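Local coordinates for D-alanyl-lipoteichoic acid synthetase (PDB 3BMA), which probably takes part in adding D-alanine to lipoteichoic acid during cell-wall biogenesis, as a membrane-associated member of the DltD family, at residues Ala210-Leu213 with Lys214-Pro217; His9-Gly12 with Ala13-Ser17; Pro297-Lys301 with Lys302-Tyr306. The protein carries 1 engineered substitution. All coordinates share one frame; numbering follows the deposited sequence. Where two conformers were deposited one is given.

Contact 1. Residues Ala210-Leu213 with Lys214-Pro217; sequences AKYL and KILP
Tyr-212 and Ile-215 make the apolar part of this turn. Their side chains run alongside each other and point the same way. CD1 of Ile-215 meets the tyrosine ring at its edge, near the ring plane, and lies 4.0 Å from Tyr-212 CD1. The isoleucine reaches there because CG1 sits between the backbone N and the carbonyl carbon (chi1 64°). That rotamer also lays Ile-215 CG1 3.4 Å from Tyr-212 O. CD1 of Leu-216 also approaches this carbonyl, 3.8 Å from Tyr-212 O. The oxygen is thus lined by aliphatic carbons of two residues. These are van der Waals contacts.

The contact is a local turn in the loop that follows helix 202-210 and leads on to helix 222-235. It lies near the surface of a chain whose family belongs to the SGNH hydrolase clan. Leu-216 is its buried member, and packs on Val-62, Leu-63 and Lys-66 of helix 60-66. Tyr-212 also touches Val-62, and Leu-213 O accepts a hydrogen bond from Lys-66 NZ.

The charged part is made by two lysines on the exposed side. Lys-211 and Lys-214 lie side by side. Lys-214 is extended beyond CG, while Lys-211 bends at chi2 (-77°) and again further out. The two ends therefore converge. CE of Lys-211 is 3.5 Å from Lys-214 NZ, and the two NZ atoms, Lys-211 and Lys-214, are 4.1 Å apart. The like charges probably repel, although both side chains are exposed and water could weaken the effect. Lys-214 also runs back toward the end of helix 202-210, its CE 4.3 Å from Ala-210 O.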
ATOM      1  N   ALA C 210      49.063   1.936  12.575  1.00 68.02           N
ATOM      2  CA  ALA C 210      49.935   1.144  13.458  1.00 68.33           C
ATOM      3  C   ALA C 210      51.441   1.308  13.219  1.00 70.73           C
ATOM      4  O   ALA C 210      52.237   1.139  14.148  1.00 75.25           O
ATOM      5  CB  ALA C 210      49.546  -0.332  13.416  1.00 64.85           C
ATOM      6  N   LYS C 211      51.825   1.638  11.986  1.00 71.55           N
ATOM      7  CA  LYS C 211      53.237   1.818  11.637  1.00 72.40           C
ATOM      8  C   LYS C 211      53.829   3.138  12.140  1.00 71.47           C
ATOM      9  O   LYS C 211      55.034   3.223  12.394  1.00 71.49           O
ATOM     10  CB  LYS C 211      53.464   1.669  10.124  1.00 74.67           C
ATOM     11  CG  LYS C 211      53.392   0.229   9.570  1.00 82.41           C
ATOM     12  CD  LYS C 211      54.643  -0.619   9.843  1.00 87.51           C
ATOM     13  CE  LYS C 211      54.448  -1.605  10.998  1.00 87.36           C
ATOM     14  NZ  LYS C 211      53.385  -2.618  10.735  1.00 87.58           N
ATOM     15  N   TYR C 212      52.984   4.156  12.289  1.00 69.11           N
ATOM     16  CA  TYR C 212      53.424   5.468  12.774  1.00 67.73           C
ATOM     17  C   TYR C 212      53.385   5.600  14.305  1.00 69.99           C
ATOM     18  O   TYR C 212      53.780   6.633  14.855  1.00 72.46           O
ATOM     19  CB  TYR C 212      52.606   6.591  12.123  1.00 65.01           C
ATOM     20  CG  TYR C 212      52.834   6.753  10.636  1.00 60.23           C
ATOM     21  CD1 TYR C 212      53.961   7.412  10.153  1.00 57.98           C
ATOM     22  CD2 TYR C 212      51.915   6.256   9.713  1.00 61.88           C
ATOM     23  CE1 TYR C 212      54.176   7.564   8.787  1.00 62.55           C
ATOM     24  CE2 TYR C 212      52.116   6.406   8.341  1.00 60.34           C
ATOM     25  CZ  TYR C 212      53.249   7.063   7.886  1.00 62.73           C
ATOM     26  OH  TYR C 212      53.459   7.216   6.534  1.00 61.84           O
ATOM     27  N   LEU C 213      52.912   4.556  14.983  1.00 69.12           N
ATOM     28  CA  LEU C 213      52.835   4.552  16.443  1.00 69.27           C
ATOM     29  C   LEU C 213      54.200   4.321  17.088  1.00 72.31           C
ATOM     30  O   LEU C 213      54.468   4.819  18.181  1.00 71.87           O
ATOM     31  CB  LEU C 213      51.834   3.500  16.941  1.00 67.50           C
ATOM     32  CG  LEU C 213      50.357   3.607  16.541  1.00 64.67           C
ATOM     33  CD1 LEU C 213      49.562   2.436  17.102  1.00 65.80           C
ATOM     34  CD2 LEU C 213      49.736   4.926  16.971  1.00 63.95           C
ATOM     35  N   LYS C 214      55.059   3.569  16.405  1.00 73.37           N
ATOM     36  CA  LYS C 214      56.384   3.228  16.926  1.00 76.53           C
ATOM     37  C   LYS C 214      57.362   4.407  16.914  1.00 73.41           C
ATOM     38  O   LYS C 214      58.185   4.542  17.823  1.00 71.64           O
ATOM     39  CB  LYS C 214      56.965   2.037  16.157  1.00 80.62           C
ATOM     40  CG  LYS C 214      56.173   0.750  16.336  1.00 88.94           C
ATOM     41  CD  LYS C 214      56.437  -0.235  15.210  1.00 96.40           C
ATOM     42  CE  LYS C 214      55.515  -1.440  15.316  1.00 97.76           C
ATOM     43  NZ  LYS C 214      55.688  -2.376  14.171  1.00100.49           N
ATOM     44  N   ILE C 215      57.252   5.263  15.899  1.00 69.90           N
ATOM     45  CA  ILE C 215      58.169   6.396  15.722  1.00 69.64           C
ATOM     46  C   ILE C 215      57.877   7.597  16.638  1.00 69.05           C
ATOM     47  O   ILE C 215      58.735   8.466  16.824  1.00 70.27           O
ATOM     48  CB  ILE C 215      58.248   6.859  14.234  1.00 71.84           C
ATOM     49  CG1 ILE C 215      56.894   7.397  13.745  1.00 72.96           C
ATOM     50  CG2 ILE C 215      58.759   5.721  13.341  1.00 72.72           C
ATOM     51  CD1 ILE C 215      56.983   8.343  12.556  1.00 71.53           C
ATOM     52  N   LEU C 216      56.674   7.635  17.208  1.00 64.83           N
ATOM     53  CA  LEU C 216      56.247   8.730  18.084  1.00 59.77           C
ATOM     54  C   LEU C 216      56.730   8.559  19.528  1.00 58.62           C
ATOM     55  O   LEU C 216      56.770   7.433  20.032  1.00 59.58           O
ATOM     56  CB  LEU C 216      54.718   8.876  18.046  1.00 59.45           C
ATOM     57  CG  LEU C 216      54.115  10.044  17.251  1.00 57.13           C
ATOM     58  CD1 LEU C 216      54.697  10.179  15.843  1.00 53.05           C
ATOM     59  CD2 LEU C 216      52.595   9.935  17.209  1.00 57.07           C
ATOM     60  N   PRO C 217      57.112   9.676  20.193  1.00 56.59           N
ATOM     61  CA  PRO C 217      57.452   9.652  21.620  1.00 57.42           C
ATOM     62  C   PRO C 217      56.259   9.268  22.489  1.00 59.58           C
ATOM     63  O   PRO C 217      55.120   9.573  22.140  1.00 65.48           O
ATOM     64  CB  PRO C 217      57.864  11.099  21.910  1.00 55.92           C
ATOM     65  CG  PRO C 217      57.238  11.904  20.839  1.00 52.34           C
ATOM     66  CD  PRO C 217      57.273  11.029  19.629  1.00 56.46           C
TER

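Contact 2. Residues His9-Gly12 with Ala13-Ser17; sequences HNLG and AEKRS
Asn-10 holds CG opposite its backbone N (chi1 -180°), which swings its amide forward to the start of the helix. There OD1 accepts a hydrogen bond from Ala-13 N at 3.1 Å. The N-H comes in from above the carbonyl plane, 50° out of it. Asn-10 is thus the N-cap of helix 11-18. Arg-16 keeps its chain straight at first and then bends at chi3 (-144°), so its guanidinium folds back toward the same end of the helix. Gly-12 O lies over the centre of one guanidinium face, 3.2 Å above its plane. One water joins the two side chains. It donates to Asn-10 OD1 and accepts from Arg-16 NH2 at 2.9 Å. The asparagine oxygen is therefore gripped by a backbone N-H and by water.

Backbone bonds carry the first turn. Lys-15 N donates to Leu-11 O, while the bonds of Glu-14 N to Asn-10 O and of Arg-16 N to Gly-12 O are weak. Beside them, the methyl CD1 of Leu-11 rests on the aliphatic part of Lys-15, 3.8 Å from its CE.

Glu-14 reaches back past the cap. Its OE2 lies 3.2 Å from His-9 CB and near the plane of the imidazole, at the ring edge. The carboxylate stands almost perpendicular to that ring. OE2 is also 3.2 Å from Asn-10 O. The acceptor Asn-10 O and the nearby Asp-38 would tend to raise its proton affinity, while Arg-34 and the helix N-terminus would tend to lower it.

Further along, Ser-17 OG and Ser-17 N reach Ala-13 O from opposite faces of its plane. Ser-17 OG also bonds Gln-31 of helix 29-36, and Asn-10 and Glu-14 pack on Arg-34 of that helix.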
ATOM      1  N   HIS C   9      28.246  -3.376  20.013  1.00 83.44           N
ATOM      2  CA  HIS C   9      29.396  -2.753  19.367  1.00 71.61           C
ATOM      3  C   HIS C   9      30.694  -3.535  19.537  1.00 69.93           C
ATOM      4  O   HIS C   9      31.007  -4.016  20.627  1.00 73.24           O
ATOM      5  CB  HIS C   9      29.568  -1.329  19.902  1.00 66.55           C
ATOM      6  CG  HIS C   9      28.355  -0.470  19.728  1.00 56.31           C
ATOM      7  ND1 HIS C   9      28.145   0.305  18.608  1.00 52.31           N
ATOM      8  CD2 HIS C   9      27.278  -0.274  20.526  1.00 55.91           C
ATOM      9  CE1 HIS C   9      26.994   0.944  18.726  1.00 43.78           C
ATOM     10  NE2 HIS C   9      26.449   0.610  19.881  1.00 45.86           N
ATOM     11  N   ASN C  10      31.439  -3.656  18.442  1.00 66.57           N
ATOM     12  CA  ASN C  10      32.788  -4.205  18.474  1.00 64.29           C
ATOM     13  C   ASN C  10      33.794  -3.082  18.246  1.00 63.20           C
ATOM     14  O   ASN C  10      33.790  -2.449  17.190  1.00 65.31           O
ATOM     15  CB  ASN C  10      32.947  -5.305  17.421  1.00 64.72           C
ATOM     16  CG  ASN C  10      34.336  -5.921  17.415  1.00 68.26           C
ATOM     17  OD1 ASN C  10      35.015  -5.931  16.388  1.00 62.69           O
ATOM     18  ND2 ASN C  10      34.763  -6.440  18.562  1.00 74.76           N
ATOM     19  N   LEU C  11      34.643  -2.839  19.243  1.00 62.12           N
ATOM     20  CA  LEU C  11      35.627  -1.749  19.209  1.00 58.93           C
ATOM     21  C   LEU C  11      36.672  -1.918  18.100  1.00 56.07           C
ATOM     22  O   LEU C  11      37.090  -0.934  17.480  1.00 50.38           O
ATOM     23  CB  LEU C  11      36.298  -1.598  20.585  1.00 59.96           C
ATOM     24  CG  LEU C  11      37.466  -0.629  20.830  1.00 59.61           C
ATOM     25  CD1 LEU C  11      37.120   0.797  20.447  1.00 54.72           C
ATOM     26  CD2 LEU C  11      37.918  -0.690  22.282  1.00 61.57           C
ATOM     27  N   GLY C  12      37.071  -3.167  17.855  1.00 52.81           N
ATOM     28  CA  GLY C  12      38.047  -3.504  16.822  1.00 50.56           C
ATOM     29  C   GLY C  12      37.606  -3.150  15.414  1.00 50.85           C
ATOM     30  O   GLY C  12      38.377  -2.564  14.652  1.00 51.99           O
ATOM     31  N   ALA C  13      36.360  -3.495  15.081  1.00 46.85           N
ATOM     32  CA  ALA C  13      35.789  -3.247  13.751  1.00 44.96           C
ATOM     33  C   ALA C  13      35.581  -1.764  13.469  1.00 45.52           C
ATOM     34  O   ALA C  13      35.703  -1.318  12.326  1.00 48.72           O
ATOM     35  CB  ALA C  13      34.483  -4.005  13.580  1.00 41.15           C
ATOM     36  N   GLU C  14      35.273  -1.013  14.522  1.00 43.67           N
ATOM     37  CA  GLU C  14      35.025   0.422  14.421  1.00 46.47           C
ATOM     38  C   GLU C  14      36.288   1.239  14.200  1.00 45.46           C
ATOM     39  O   GLU C  14      36.257   2.240  13.490  1.00 45.93           O
ATOM     40  CB  GLU C  14      34.291   0.913  15.659  1.00 45.44           C
ATOM     41  CG  GLU C  14      32.886   0.380  15.746  1.00 50.79           C
ATOM     42  CD  GLU C  14      32.311   0.491  17.130  1.00 53.10           C
ATOM     43  OE1 GLU C  14      32.748   1.375  17.895  1.00 56.56           O
ATOM     44  OE2 GLU C  14      31.415  -0.310  17.447  1.00 57.87           O
ATOM     45  N   LYS C  15      37.388   0.805  14.812  1.00 45.92           N
ATOM     46  CA  LYS C  15      38.682   1.456  14.639  1.00 46.13           C
ATOM     47  C   LYS C  15      39.195   1.303  13.213  1.00 46.82           C
ATOM     48  O   LYS C  15      39.780   2.236  12.659  1.00 53.43           O
ATOM     49  CB  LYS C  15      39.705   0.912  15.640  1.00 47.70           C
ATOM     50  CG  LYS C  15      39.495   1.412  17.060  1.00 51.79           C
ATOM     51  CD  LYS C  15      40.642   1.016  17.972  1.00 57.55           C
ATOM     52  CE  LYS C  15      40.602   1.815  19.269  1.00 59.71           C
ATOM     53  NZ  LYS C  15      41.633   1.361  20.240  1.00 61.67           N
ATOM     54  N   ARG C  16      38.954   0.132  12.624  1.00 44.10           N
ATOM     55  CA  ARG C  16      39.360  -0.147  11.244  1.00 42.98           C
ATOM     56  C   ARG C  16      38.527   0.633  10.225  1.00 41.78           C
ATOM     57  O   ARG C  16      39.054   1.085   9.207  1.00 37.24           O
ATOM     58  CB  ARG C  16      39.301  -1.649  10.959  1.00 44.23           C
ATOM     59  CG  ARG C  16      40.265  -2.448  11.810  1.00 50.33           C
ATOM     60  CD  ARG C  16      40.217  -3.928  11.516  1.00 55.66           C
ATOM     61  NE  ARG C  16      40.419  -4.687  12.748  1.00 65.92           N
ATOM     62  CZ  ARG C  16      39.468  -5.380  13.370  1.00 65.13           C
ATOM     63  NH1 ARG C  16      38.246  -5.450  12.862  1.00 58.81           N
ATOM     64  NH2 ARG C  16      39.750  -6.031  14.491  1.00 70.45           N
ATOM     65  N   SER C  17      37.239   0.798  10.519  1.00 38.47           N
ATOM     66  CA  SER C  17      36.324   1.574   9.679  1.00 43.66           C
ATOM     67  C   SER C  17      36.645   3.064   9.723  1.00 42.61           C
ATOM     68  O   SER C  17      36.526   3.762   8.715  1.00 47.90           O
ATOM     69  CB  SER C  17      34.878   1.360  10.125  1.00 37.95           C
ATOM     70  OG  SER C  17      34.540  -0.013  10.101  1.00 43.51           O
TER
HETATM   71  O   HOH W   1      37.787  -6.970  16.420  1.00 51.07           O

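Contact 3. Residues Pro297-Lys301 with Lys302-Tyr306; sequences PPVNK and KWMDY
Asn-300 O accepts from Met-304 N at 2.9 Å, the first backbone bond of helix 301-307. The next is as short: Lys-301 O takes Asp-305 N at 2.9 Å. Asn-300 is also the N-cap. With CG opposite the backbone N (chi1 -167°), its OD1 turns to the helix and accepts from Trp-303 N at 3.1 Å. The amide plane stands nearly at right angles to the indole, and Asn-300 CB packs on Trp-303 CB at 3.7 Å.

Val-299 supplies the apolar side. Its CG1 meets the edge of the indole, in the ring plane, 3.6 Å from Trp-303 CD1. The Met-304 chain bends at chi3 and brings its methyl CE 3.8 Å from Val-299 CB.

This is the capped entry to the helix that follows strand 291-296 of the parallel sheet. Asn-300 ND2 donates to Met-242 O, so both ends of the amide are held and its rotation is fixed. OD1 gives Trp-303 N an acceptor at the helix start, where no preceding turn of helix supplies one. Asn-300 and Trp-303 are both buried, so the cap pairs a polar N-H that would be costly to leave without a partner.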
ATOM      1  N   PRO C 297      42.253  25.223   4.503  1.00 37.64           N
ATOM      2  CA  PRO C 297      43.634  24.928   4.110  1.00 38.17           C
ATOM      3  C   PRO C 297      44.221  25.966   3.152  1.00 42.16           C
ATOM      4  O   PRO C 297      43.469  26.644   2.440  1.00 39.83           O
ATOM      5  CB  PRO C 297      43.515  23.575   3.384  1.00 36.79           C
ATOM      6  CG  PRO C 297      42.129  23.091   3.641  1.00 42.79           C
ATOM      7  CD  PRO C 297      41.311  24.318   3.829  1.00 41.10           C
ATOM      8  N   PRO C 298      45.560  26.109   3.144  1.00 41.85           N
ATOM      9  CA  PRO C 298      46.192  26.901   2.103  1.00 44.75           C
ATOM     10  C   PRO C 298      46.554  26.073   0.866  1.00 48.66           C
ATOM     11  O   PRO C 298      46.457  24.841   0.879  1.00 46.66           O
ATOM     12  CB  PRO C 298      47.469  27.380   2.783  1.00 41.91           C
ATOM     13  CG  PRO C 298      47.850  26.249   3.672  1.00 38.75           C
ATOM     14  CD  PRO C 298      46.552  25.604   4.116  1.00 42.40           C
ATOM     15  N   VAL C 299      46.956  26.763  -0.196  1.00 49.66           N
ATOM     16  CA  VAL C 299      47.622  26.130  -1.325  1.00 51.62           C
ATOM     17  C   VAL C 299      49.121  26.364  -1.107  1.00 49.95           C
ATOM     18  O   VAL C 299      49.504  27.358  -0.486  1.00 51.22           O
ATOM     19  CB  VAL C 299      47.106  26.704  -2.681  1.00 48.44           C
ATOM     20  CG1 VAL C 299      47.929  26.217  -3.867  1.00 51.99           C
ATOM     21  CG2 VAL C 299      45.651  26.325  -2.893  1.00 55.10           C
ATOM     22  N   ASN C 300      49.947  25.417  -1.551  1.00 50.93           N
ATOM     23  CA  ASN C 300      51.402  25.570  -1.593  1.00 50.93           C
ATOM     24  C   ASN C 300      51.771  26.883  -2.303  1.00 52.12           C
ATOM     25  O   ASN C 300      51.403  27.086  -3.463  1.00 54.40           O
ATOM     26  CB  ASN C 300      52.013  24.349  -2.301  1.00 48.67           C
ATOM     27  CG  ASN C 300      53.525  24.247  -2.140  1.00 43.14           C
ATOM     28  OD1 ASN C 300      54.273  25.145  -2.523  1.00 45.06           O
ATOM     29  ND2 ASN C 300      53.982  23.120  -1.607  1.00 42.66           N
ATOM     30  N   LYS C 301      52.465  27.770  -1.586  1.00 55.52           N
ATOM     31  CA  LYS C 301      52.798  29.114  -2.089  1.00 55.60           C
ATOM     32  C   LYS C 301      53.809  29.080  -3.233  1.00 52.89           C
ATOM     33  O   LYS C 301      53.692  29.854  -4.190  1.00 49.82           O
ATOM     34  CB  LYS C 301      53.294  30.018  -0.953  1.00 55.14           C
ATOM     35  CG  LYS C 301      53.541  31.482  -1.342  1.00 58.82           C
ATOM     36  CD  LYS C 301      53.819  32.364  -0.128  1.00 60.64           C
ATOM     37  CE  LYS C 301      52.600  33.195   0.277  1.00 70.33           C
ATOM     38  NZ  LYS C 301      51.436  32.387   0.750  1.00 68.90           N
ATOM     39  N   LYS C 302      54.783  28.173  -3.129  1.00 53.14           N
ATOM     40  CA  LYS C 302      55.782  27.997  -4.182  0.50 56.61           C
ATOM     41  C   LYS C 302      55.154  27.432  -5.452  1.00 58.85           C
ATOM     42  O   LYS C 302      55.619  27.718  -6.560  1.00 60.57           O
ATOM     43  CB  LYS C 302      56.947  27.123  -3.710  0.50 57.26           C
ATOM     44  CG  LYS C 302      57.962  27.872  -2.856  0.50 59.45           C
ATOM     45  CD  LYS C 302      59.251  27.085  -2.680  0.50 59.77           C
ATOM     46  CE  LYS C 302      60.237  27.843  -1.805  0.50 62.07           C
ATOM     47  NZ  LYS C 302      61.508  27.094  -1.615  0.50 61.41           N
ATOM     48  N   TRP C 303      54.089  26.649  -5.282  1.00 57.39           N
ATOM     49  CA  TRP C 303      53.307  26.138  -6.397  1.00 55.55           C
ATOM     50  C   TRP C 303      52.458  27.237  -7.017  1.00 56.83           C
ATOM     51  O   TRP C 303      52.397  27.359  -8.240  1.00 60.66           O
ATOM     52  CB  TRP C 303      52.418  24.976  -5.948  1.00 55.26           C
ATOM     53  CG  TRP C 303      51.263  24.691  -6.872  1.00 55.21           C
ATOM     54  CD1 TRP C 303      49.941  24.926  -6.625  1.00 53.37           C
ATOM     55  CD2 TRP C 303      51.331  24.139  -8.197  1.00 60.14           C
ATOM     56  NE1 TRP C 303      49.178  24.546  -7.704  1.00 55.25           N
ATOM     57  CE2 TRP C 303      50.005  24.061  -8.685  1.00 60.03           C
ATOM     58  CE3 TRP C 303      52.382  23.702  -9.019  1.00 55.72           C
ATOM     59  CZ2 TRP C 303      49.701  23.563  -9.959  1.00 56.32           C
ATOM     60  CZ3 TRP C 303      52.079  23.207 -10.284  1.00 53.44           C
ATOM     61  CH2 TRP C 303      50.747  23.142 -10.740  1.00 51.94           C
ATOM     62  N   MET C 304      51.810  28.033  -6.167  1.00 57.67           N
ATOM     63  CA  MET C 304      50.873  29.054  -6.632  1.00 58.86           C
ATOM     64  C   MET C 304      51.572  30.253  -7.292  1.00 61.33           C
ATOM     65  O   MET C 304      50.981  30.927  -8.138  1.00 63.23           O
ATOM     66  CB  MET C 304      49.874  29.444  -5.524  1.00 60.00           C
ATOM     67  CG  MET C 304      50.163  30.697  -4.711  1.00 59.66           C
ATOM     68  SD  MET C 304      48.749  31.105  -3.647  1.00 54.90           S
ATOM     69  CE  MET C 304      49.036  30.002  -2.288  1.00 50.47           C
ATOM     70  N   ASP C 305      52.826  30.496  -6.908  1.00 63.66           N
ATOM     71  CA  ASP C 305      53.683  31.475  -7.580  1.00 63.63           C
ATOM     72  C   ASP C 305      54.073  30.978  -8.968  1.00 61.78           C
ATOM     73  O   ASP C 305      54.118  31.757  -9.921  1.00 59.13           O
ATOM     74  CB  ASP C 305      54.946  31.760  -6.757  1.00 66.34           C
ATOM     75  CG  ASP C 305      54.675  32.631  -5.536  1.00 68.11           C
ATOM     76  OD1 ASP C 305      53.628  33.315  -5.489  1.00 61.02           O
ATOM     77  OD2 ASP C 305      55.525  32.635  -4.620  1.00 68.25           O
ATOM     78  N   TYR C 306      54.349  29.677  -9.066  1.00 61.49           N
ATOM     79  CA  TYR C 306      54.689  29.034 -10.335  1.00 60.97           C
ATOM     80  C   TYR C 306      53.488  28.962 -11.278  1.00 59.33           C
ATOM     81  O   TYR C 306      53.605  29.292 -12.459  1.00 61.36           O
ATOM     82  CB  TYR C 306      55.269  27.630 -10.105  1.00 61.54           C
ATOM     83  CG  TYR C 306      55.826  26.985 -11.359  1.00 66.93           C
ATOM     84  CD1 TYR C 306      57.104  27.307 -11.820  1.00 72.35           C
ATOM     85  CD2 TYR C 306      55.078  26.054 -12.086  1.00 67.93           C
ATOM     86  CE1 TYR C 306      57.624  26.721 -12.973  1.00 73.24           C
ATOM     87  CE2 TYR C 306      55.589  25.463 -13.242  1.00 69.41           C
ATOM     88  CZ  TYR C 306      56.861  25.802 -13.678  1.00 70.73           C
ATOM     89  OH  TYR C 306      57.377  25.226 -14.815  1.00 64.58           O
TER

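The three contacts follow one another along the chain, and none touches another. Contacts 1 and 2 are neighbours in space, with centres about 20 Å apart and nearest atoms about 9 Å apart. Both reach helix 60-66, contact 2 only weakly, through a long ion pair of Lys-15 with Glu-65. Contact 3 is remote. Its centre lies about 30 Å from that of contact 1 and about 38 Å from that of contact 2, across the chain's centre from contact 2. Contacts 2 and 3 both use an asparagine N-cap, one near the chain's start and one just after strand 291-296. Contact 1 follows helix 202-210 instead.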